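Local coordinates for protein MmeI (Methylophilus methylotrophus, PDB 5HR4) that is a Type IIL restriction-modification enzyme that binds DNA and probably methylates adenine on its exocyclic amino group, using S-adenosyl-L-methionine as methyl donor, at residues 222-225 and 226-230; 859-862 and 863-867; 874-877 and 878-882. One frame throughout, in Å; residues are numbered along the deposited sequence.

Contact 1: 222-225 and 226-230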
ATOM      1  N   GLY A 222      19.530 -38.212   7.166  1.00 49.06           N
ATOM      2  CA  GLY A 222      19.025 -37.110   7.958  1.00 42.52           C
ATOM      3  C   GLY A 222      18.513 -37.483   9.326  1.00 43.27           C
ATOM      4  O   GLY A 222      17.964 -36.621  10.018  1.00 42.87           O
ATOM      5  N   SER A 223      18.692 -38.741   9.744  1.00 44.67           N
ATOM      6  CA  SER A 223      18.108 -39.211  11.000  1.00 45.76           C
ATOM      7  C   SER A 223      18.734 -38.519  12.210  1.00 44.37           C
ATOM      8  O   SER A 223      18.029 -38.169  13.161  1.00 41.76           O
ATOM      9  CB  SER A 223      18.264 -40.730  11.108  1.00 46.08           C
ATOM     10  OG  SER A 223      19.637 -41.103  11.129  1.00 50.60           O
ATOM     11  N   ASP A 224      20.049 -38.295  12.185  1.00 44.95           N
ATOM     12  CA  ASP A 224      20.776 -37.726  13.312  1.00 42.51           C
ATOM     13  C   ASP A 224      21.027 -36.222  13.197  1.00 39.07           C
ATOM     14  O   ASP A 224      21.622 -35.639  14.108  1.00 37.70           O
ATOM     15  CB  ASP A 224      22.115 -38.464  13.494  1.00 44.93           C
ATOM     16  CG  ASP A 224      23.119 -38.181  12.369  1.00 46.96           C
ATOM     17  OD1 ASP A 224      22.712 -37.785  11.248  1.00 51.18           O
ATOM     18  OD2 ASP A 224      24.332 -38.373  12.613  1.00 46.83           O
ATOM     19  N   LEU A 225      20.573 -35.572  12.124  1.00 38.57           N
ATOM     20  CA  LEU A 225      20.985 -34.191  11.889  1.00 37.93           C
ATOM     21  C   LEU A 225      20.523 -33.265  13.001  1.00 37.33           C
ATOM     22  O   LEU A 225      21.255 -32.347  13.398  1.00 40.45           O
ATOM     23  CB  LEU A 225      20.452 -33.695  10.551  1.00 38.09           C
ATOM     24  CG  LEU A 225      20.681 -32.210  10.323  1.00 35.01           C
ATOM     25  CD1 LEU A 225      22.189 -31.878  10.311  1.00 37.49           C
ATOM     26  CD2 LEU A 225      20.025 -31.841   9.016  1.00 37.61           C
ATOM     27  N   ALA A 226      19.314 -33.477  13.523  1.00 34.88           N
ATOM     28  CA  ALA A 226      18.792 -32.511  14.476  1.00 34.51           C
ATOM     29  C   ALA A 226      19.465 -32.618  15.831  1.00 36.93           C
ATOM     30  O   ALA A 226      19.456 -31.635  16.586  1.00 33.51           O
ATOM     31  CB  ALA A 226      17.284 -32.663  14.629  1.00 35.50           C
ATOM     32  N   HIS A 227      20.047 -33.778  16.156  1.00 34.36           N
ATOM     33  CA  HIS A 227      20.804 -33.878  17.399  1.00 35.81           C
ATOM     34  C   HIS A 227      22.039 -33.004  17.322  1.00 35.02           C
ATOM     35  O   HIS A 227      22.295 -32.194  18.221  1.00 35.79           O
ATOM     36  CB  HIS A 227      21.223 -35.325  17.700  1.00 35.12           C
ATOM     37  CG  HIS A 227      20.149 -36.345  17.494  1.00 35.57           C
ATOM     38  ND1 HIS A 227      18.828 -36.120  17.818  1.00 38.22           N
ATOM     39  CD2 HIS A 227      20.204 -37.601  16.983  1.00 36.70           C
ATOM     40  CE1 HIS A 227      18.115 -37.194  17.517  1.00 38.87           C
ATOM     41  NE2 HIS A 227      18.925 -38.107  17.009  1.00 35.28           N
ATOM     42  N   HIS A 228      22.820 -33.167  16.244  1.00 37.41           N
ATOM     43  CA  HIS A 228      24.048 -32.399  16.073  1.00 34.46           C
ATOM     44  C   HIS A 228      23.758 -30.911  15.999  1.00 31.88           C
ATOM     45  O   HIS A 228      24.513 -30.101  16.539  1.00 36.09           O
ATOM     46  CB  HIS A 228      24.789 -32.843  14.816  1.00 34.99           C
ATOM     47  CG  HIS A 228      25.405 -34.202  14.915  1.00 34.47           C
ATOM     48  ND1 HIS A 228      26.766 -34.395  14.994  1.00 37.65           N
ATOM     49  CD2 HIS A 228      24.851 -35.436  14.915  1.00 36.22           C
ATOM     50  CE1 HIS A 228      27.024 -35.690  15.046  1.00 36.56           C
ATOM     51  NE2 HIS A 228      25.878 -36.344  14.997  1.00 36.72           N
ATOM     52  N   ILE A 229      22.682 -30.517  15.322  1.00 33.64           N
ATOM     53  CA  ILE A 229      22.389 -29.087  15.280  1.00 36.33           C
ATOM     54  C   ILE A 229      22.094 -28.576  16.689  1.00 32.43           C
ATOM     55  O   ILE A 229      22.582 -27.514  17.089  1.00 37.37           O
ATOM     56  CB  ILE A 229      21.258 -28.787  14.273  1.00 32.82           C
ATOM     57  CG1 ILE A 229      21.801 -28.988  12.858  1.00 31.98           C
ATOM     58  CG2 ILE A 229      20.750 -27.356  14.402  1.00 26.93           C
ATOM     59  CD1 ILE A 229      20.854 -28.571  11.753  1.00 32.81           C
ATOM     60  N   ASN A 230      21.382 -29.370  17.495  1.00 33.54           N
ATOM     61  CA  ASN A 230      21.052 -28.958  18.861  1.00 29.89           C
ATOM     62  C   ASN A 230      22.309 -28.702  19.680  1.00 28.96           C
ATOM     63  O   ASN A 230      22.384 -27.706  20.415  1.00 26.35           O
ATOM     64  CB  ASN A 230      20.172 -30.015  19.534  1.00 26.46           C
ATOM     65  CG  ASN A 230      19.523 -29.508  20.819  1.00 34.15           C
ATOM     66  OD1 ASN A 230      20.021 -29.742  21.937  1.00 31.85           O
ATOM     67  ND2 ASN A 230      18.403 -28.807  20.668  1.00 38.36           N
TER
HETATM   68  O   HOH W   1      17.688 -35.191  12.340  1.00 42.79           O
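The imidazole of H228 turns an edge to the carbonyl oxygen of D224: CD2 of H228 lies 3.3 Å from D224 O, which sits in the plane of the ring. The D224 carboxylate stands close by, its plane turned 71° from that ring, with OD2 3.5 Å from NE2 of H228. H228 ND1 bonds to the hydroxyl of Y213, and D224 OD1 to the backbone N of L219. H227 meets the same turn obliquely, its CD2 3.7 Å from D224 CA. Its CG lies anti to the carbonyl carbon (chi1 -45°), which brings the ring back beside D224. D224 O also receives two weak backbone bonds, from N of H227 and N of H228. A sounder one runs from I229 N to L225 O at 3.0 Å. On the buried side, CD1 of L225 packs 3.8 Å from CD1 of I229. A water links A226 N, which donates to it, to G222 O, 2.7 Å away, spanning the bend. This is the opening turn of helix 225-235 in the helicase spacer domain, with the I229 side chain about 9 Å from that of C283, a calcium ligand.

Contact 2: 859-862 and 863-867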
ATOM      1  N   LYS A 859      -5.486  10.260 -27.568  1.00 50.80           N
ATOM      2  CA  LYS A 859      -4.751   9.970 -28.794  1.00 45.65           C
ATOM      3  C   LYS A 859      -5.673   9.997 -30.015  1.00 43.77           C
ATOM      4  O   LYS A 859      -5.481  10.789 -30.937  1.00 46.50           O
ATOM      5  CB  LYS A 859      -4.064   8.609 -28.668  1.00 47.72           C
ATOM      6  N   THR A 860      -6.694   9.138 -30.026  1.00 52.33           N
ATOM      7  CA  THR A 860      -7.524   8.867 -31.195  1.00 46.45           C
ATOM      8  C   THR A 860      -8.743   9.776 -31.308  1.00 50.32           C
ATOM      9  O   THR A 860      -9.523   9.627 -32.260  1.00 49.67           O
ATOM     10  CB  THR A 860      -7.982   7.402 -31.169  1.00 39.39           C
ATOM     11  N   MET A 861      -8.929  10.704 -30.375  1.00 47.12           N
ATOM     12  CA  MET A 861     -10.130  11.529 -30.366  1.00 40.21           C
ATOM     13  C   MET A 861     -10.214  12.376 -31.628  1.00 43.06           C
ATOM     14  O   MET A 861      -9.238  13.050 -31.984  1.00 46.79           O
ATOM     15  CB  MET A 861     -10.139  12.438 -29.146  1.00 32.42           C
ATOM     16  CG  MET A 861     -11.226  13.473 -29.163  1.00 25.83           C
ATOM     17  SD  MET A 861     -11.250  14.281 -27.570  1.00 47.74           S
ATOM     18  CE  MET A 861     -12.810  15.151 -27.547  1.00 38.52           C
ATOM     19  N   PRO A 862     -11.348  12.393 -32.314  1.00 46.86           N
ATOM     20  CA  PRO A 862     -11.465  13.236 -33.511  1.00 45.87           C
ATOM     21  C   PRO A 862     -11.413  14.715 -33.141  1.00 48.37           C
ATOM     22  O   PRO A 862     -11.835  15.119 -32.052  1.00 44.65           O
ATOM     23  CB  PRO A 862     -12.828  12.837 -34.097  1.00 41.16           C
ATOM     24  CG  PRO A 862     -13.615  12.355 -32.912  1.00 48.21           C
ATOM     25  CD  PRO A 862     -12.611  11.712 -31.968  1.00 44.54           C
ATOM     26  N   SER A 863     -10.861  15.530 -34.051  1.00 45.40           N
ATOM     27  CA  SER A 863     -10.724  16.949 -33.732  1.00 45.47           C
ATOM     28  C   SER A 863     -12.080  17.644 -33.711  1.00 42.80           C
ATOM     29  O   SER A 863     -12.248  18.673 -33.040  1.00 41.58           O
ATOM     30  CB  SER A 863      -9.770  17.638 -34.715  1.00 49.48           C
ATOM     31  OG  SER A 863     -10.138  17.408 -36.064  1.00 66.47           O
ATOM     32  N   GLU A 864     -13.057  17.101 -34.429  1.00 36.71           N
ATOM     33  CA  GLU A 864     -14.386  17.697 -34.391  1.00 44.29           C
ATOM     34  C   GLU A 864     -15.010  17.578 -33.002  1.00 44.84           C
ATOM     35  O   GLU A 864     -15.749  18.476 -32.574  1.00 44.03           O
ATOM     36  CB  GLU A 864     -15.271  17.045 -35.459  1.00 46.50           C
ATOM     37  CG  GLU A 864     -16.643  17.665 -35.609  1.00 43.66           C
ATOM     38  CD  GLU A 864     -17.622  16.726 -36.283  1.00 50.62           C
ATOM     39  OE1 GLU A 864     -17.174  15.687 -36.830  1.00 49.01           O
ATOM     40  OE2 GLU A 864     -18.839  17.019 -36.245  1.00 50.20           O
ATOM     41  N   LEU A 865     -14.699  16.499 -32.268  1.00 42.52           N
ATOM     42  CA  LEU A 865     -15.217  16.364 -30.909  1.00 40.02           C
ATOM     43  C   LEU A 865     -14.475  17.283 -29.953  1.00 38.29           C
ATOM     44  O   LEU A 865     -15.097  17.969 -29.129  1.00 36.94           O
ATOM     45  CB  LEU A 865     -15.117  14.914 -30.439  1.00 39.64           C
ATOM     46  CG  LEU A 865     -15.800  14.602 -29.097  1.00 40.07           C
ATOM     47  CD1 LEU A 865     -17.244  15.067 -29.064  1.00 40.89           C
ATOM     48  CD2 LEU A 865     -15.705  13.118 -28.800  1.00 42.47           C
ATOM     49  N   LEU A 866     -13.146  17.320 -30.059  1.00 39.04           N
ATOM     50  CA  LEU A 866     -12.363  18.222 -29.223  1.00 37.24           C
ATOM     51  C   LEU A 866     -12.873  19.652 -29.332  1.00 40.56           C
ATOM     52  O   LEU A 866     -12.932  20.378 -28.330  1.00 38.14           O
ATOM     53  CB  LEU A 866     -10.892  18.150 -29.618  1.00 36.35           C
ATOM     54  CG  LEU A 866     -10.021  19.069 -28.777  1.00 41.25           C
ATOM     55  CD1 LEU A 866     -10.216  18.784 -27.274  1.00 34.92           C
ATOM     56  CD2 LEU A 866      -8.577  18.908 -29.198  1.00 45.11           C
ATOM     57  N   LYS A 867     -13.278  20.063 -30.542  1.00 38.09           N
ATOM     58  CA  LYS A 867     -13.726  21.434 -30.734  1.00 38.27           C
ATOM     59  C   LYS A 867     -15.011  21.703 -29.958  1.00 41.43           C
ATOM     60  O   LYS A 867     -15.089  22.671 -29.187  1.00 39.96           O
ATOM     61  CB  LYS A 867     -13.904  21.719 -32.226  1.00 43.12           C
TER
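Apolar contact comes first: the terminal methyl of M861 reaches the first turn of the helix, with CE 3.4 Å from CG of L865 and 4.1 Å from CB of L866. The methionine is stretched out, CG anti to the backbone N (chi1 171°) and the chain extended beyond it, and this carries the methyl forward to meet the L865 side chain at about a right angle. P862 packs differently. Its ring lies alongside L865, both pointing the same way, with CG of P862 3.9 Å from CB of L865.

Hydrogen bonding rests on one backbone oxygen. P862 occupies the N-cap position, and its O accepts a nearly straight bond from L866 N at 3.2 Å (N-H...O 171°), in the carbonyl plane; L865 N adds a weak one to the same atom. Outside the two segments, E864 OE2 bonds to ND2 of N846, while L865 also touches I840 and A843 of helix 827-845.

Across this junction, then, the side chains meet through hydrocarbon groups, the methionine methyl among them: the loop lies against the first turn of helix 863-880 through apolar side chains, and the proline carbonyl takes the main-chain bonds.

Contact 3: 874-877 and 878-882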
ATOM      1  N   LYS A 874     -15.697  26.937 -22.948  1.00 49.44           N
ATOM      2  CA  LYS A 874     -15.837  28.382 -23.103  1.00 45.68           C
ATOM      3  C   LYS A 874     -17.173  28.878 -22.555  1.00 46.54           C
ATOM      4  O   LYS A 874     -17.224  29.877 -21.827  1.00 48.20           O
ATOM      5  CB  LYS A 874     -15.686  28.740 -24.583  1.00 47.46           C
ATOM      6  CG  LYS A 874     -15.658  30.237 -24.915  1.00 50.39           C
ATOM      7  CD  LYS A 874     -16.438  30.498 -26.207  1.00 53.97           C
ATOM      8  CE  LYS A 874     -15.844  31.635 -27.028  1.00 58.19           C
ATOM      9  NZ  LYS A 874     -14.588  31.253 -27.753  1.00 66.80           N
ATOM     10  N   ALA A 875     -18.264  28.175 -22.876  1.00 44.36           N
ATOM     11  CA  ALA A 875     -19.573  28.554 -22.354  1.00 42.53           C
ATOM     12  C   ALA A 875     -19.664  28.352 -20.844  1.00 47.88           C
ATOM     13  O   ALA A 875     -20.193  29.216 -20.134  1.00 49.81           O
ATOM     14  CB  ALA A 875     -20.663  27.760 -23.066  1.00 41.95           C
ATOM     15  N   VAL A 876     -19.161  27.221 -20.330  1.00 44.78           N
ATOM     16  CA  VAL A 876     -19.215  26.980 -18.886  1.00 45.54           C
ATOM     17  C   VAL A 876     -18.275  27.931 -18.151  1.00 47.77           C
ATOM     18  O   VAL A 876     -18.628  28.498 -17.108  1.00 51.36           O
ATOM     19  CB  VAL A 876     -18.890  25.504 -18.564  1.00 47.02           C
ATOM     20  CG1 VAL A 876     -18.860  25.251 -17.048  1.00 44.19           C
ATOM     21  CG2 VAL A 876     -19.897  24.571 -19.212  1.00 44.42           C
ATOM     22  N   ASP A 877     -17.061  28.109 -18.668  1.00 45.05           N
ATOM     23  CA  ASP A 877     -16.123  29.013 -18.019  1.00 46.34           C
ATOM     24  C   ASP A 877     -16.691  30.416 -17.935  1.00 48.95           C
ATOM     25  O   ASP A 877     -16.527  31.103 -16.918  1.00 47.65           O
ATOM     26  CB  ASP A 877     -14.803  29.017 -18.777  1.00 47.49           C
ATOM     27  CG  ASP A 877     -14.094  27.686 -18.700  1.00 51.07           C
ATOM     28  OD1 ASP A 877     -14.393  26.921 -17.751  1.00 52.35           O
ATOM     29  OD2 ASP A 877     -13.239  27.414 -19.580  1.00 52.85           O
ATOM     30  N   SER A 878     -17.366  30.854 -19.000  1.00 46.83           N
ATOM     31  CA  SER A 878     -18.026  32.154 -18.989  1.00 50.48           C
ATOM     32  C   SER A 878     -19.046  32.252 -17.856  1.00 53.30           C
ATOM     33  O   SER A 878     -19.136  33.285 -17.182  1.00 52.29           O
ATOM     34  CB  SER A 878     -18.686  32.411 -20.342  1.00 49.93           C
ATOM     35  OG  SER A 878     -19.795  33.280 -20.202  1.00 56.95           O
ATOM     36  N   VAL A 879     -19.818  31.186 -17.620  1.00 56.10           N
ATOM     37  CA  VAL A 879     -20.807  31.228 -16.545  1.00 54.19           C
ATOM     38  C   VAL A 879     -20.121  31.440 -15.204  1.00 54.99           C
ATOM     39  O   VAL A 879     -20.641  32.144 -14.327  1.00 55.69           O
ATOM     40  CB  VAL A 879     -21.661  29.950 -16.545  1.00 54.75           C
ATOM     41  CG1 VAL A 879     -22.622  29.975 -15.380  1.00 55.37           C
ATOM     42  CG2 VAL A 879     -22.423  29.827 -17.855  1.00 58.71           C
ATOM     43  N   TYR A 880     -18.941  30.842 -15.025  1.00 54.28           N
ATOM     44  CA  TYR A 880     -18.146  31.042 -13.819  1.00 50.25           C
ATOM     45  C   TYR A 880     -17.477  32.401 -13.770  1.00 57.46           C
ATOM     46  O   TYR A 880     -17.076  32.838 -12.685  1.00 59.89           O
ATOM     47  CB  TYR A 880     -17.048  29.979 -13.709  1.00 53.98           C
ATOM     48  CG  TYR A 880     -17.507  28.667 -13.138  1.00 48.95           C
ATOM     49  CD1 TYR A 880     -18.310  27.812 -13.872  1.00 53.88           C
ATOM     50  CD2 TYR A 880     -17.137  28.288 -11.869  1.00 47.15           C
ATOM     51  CE1 TYR A 880     -18.732  26.615 -13.351  1.00 54.12           C
ATOM     52  CE2 TYR A 880     -17.551  27.102 -11.338  1.00 51.53           C
ATOM     53  CZ  TYR A 880     -18.350  26.264 -12.080  1.00 51.75           C
ATOM     54  OH  TYR A 880     -18.769  25.072 -11.546  1.00 51.42           O
ATOM     55  N   GLY A 881     -17.326  33.067 -14.912  1.00 55.69           N
ATOM     56  CA  GLY A 881     -16.452  34.215 -14.952  1.00 48.51           C
ATOM     57  C   GLY A 881     -15.002  33.835 -14.794  1.00 53.32           C
ATOM     58  O   GLY A 881     -14.209  34.637 -14.295  1.00 56.90           O
ATOM     59  N   PHE A 882     -14.635  32.624 -15.208  1.00 56.11           N
ATOM     60  CA  PHE A 882     -13.273  32.133 -15.035  1.00 55.22           C
ATOM     61  C   PHE A 882     -12.424  32.593 -16.209  1.00 55.00           C
ATOM     62  O   PHE A 882     -12.668  32.207 -17.360  1.00 54.99           O
ATOM     63  CB  PHE A 882     -13.249  30.614 -14.910  1.00 51.48           C
ATOM     64  CG  PHE A 882     -11.866  30.051 -14.767  1.00 49.27           C
ATOM     65  CD1 PHE A 882     -11.094  30.358 -13.655  1.00 49.58           C
ATOM     66  CD2 PHE A 882     -11.342  29.210 -15.738  1.00 46.25           C
ATOM     67  CE1 PHE A 882      -9.820  29.846 -13.513  1.00 46.31           C
ATOM     68  CE2 PHE A 882     -10.071  28.689 -15.608  1.00 49.40           C
ATOM     69  CZ  PHE A 882      -9.301  29.011 -14.490  1.00 47.76           C
TER
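From K874 to V876 the backbone carbonyls accept regular helical bonds from the amides four residues on, and the helix then finishes in a Schellman motif, with F882 N reaching back to D877 O at 3.0 Å and G881 N to S878 O at 2.9 Å. G881, with positive phi (69°), is where the chain leaves the helix, a conformation glycine adopts readily.

Among the side chains, V876 and Y880 lie side by side and point the same way, with CG1 of the valine 3.9 Å from CE1 of the tyrosine. V876 O is at the edge of the tyrosine ring and in its plane, 3.3 Å from CD1. Y880 CG stands anti to its carbonyl carbon (chi1 -82°), which brings that edge alongside the preceding turn. The phenol oxygen is held further out by a hydrogen bond to P821 O. V879 lays CG2 against the carbonyl oxygen of A875. Beyond the glycine, the first bond of the F882 side chain points back toward the helix, CB 3.9 Å from D877 O; D877 OD1 approaches the phenyl ring obliquely, while OD2 forms a salt bridge to R891.

Several helices converge here. A875, S878 and V879 rest on helix 827-845, whereas D877, Y880 and F882 touch M793 of helix 792-801. On helix 888-903, Y880 packs on F894 and L895, and the F882 ring meets that of F894 with planes about 55° apart. The end of helix 863-880 is thus set among helices 792-801, 827-845 and 888-903 of the surrounding fold.

How the contacts relate
Going from the N terminus, contact 1 closes the loop after helix 209-217 by starting helix 225-235 in the helicase spacer domain. More than six hundred residues later, contact 2 ends the loop after helix 852-856 and begins helix 863-880; contact 3 terminates that same helix and leads on toward helix 888-903. The three follow in series, none enclosing or crossing another. Contacts 2 and 3 share the C-terminal domain, their centres 21 Å apart without touching, and both lean on helix 827-845. Contact 1 stands across the chain's centre, 74 Å from contact 2 and 81 Å from contact 3, centre to centre.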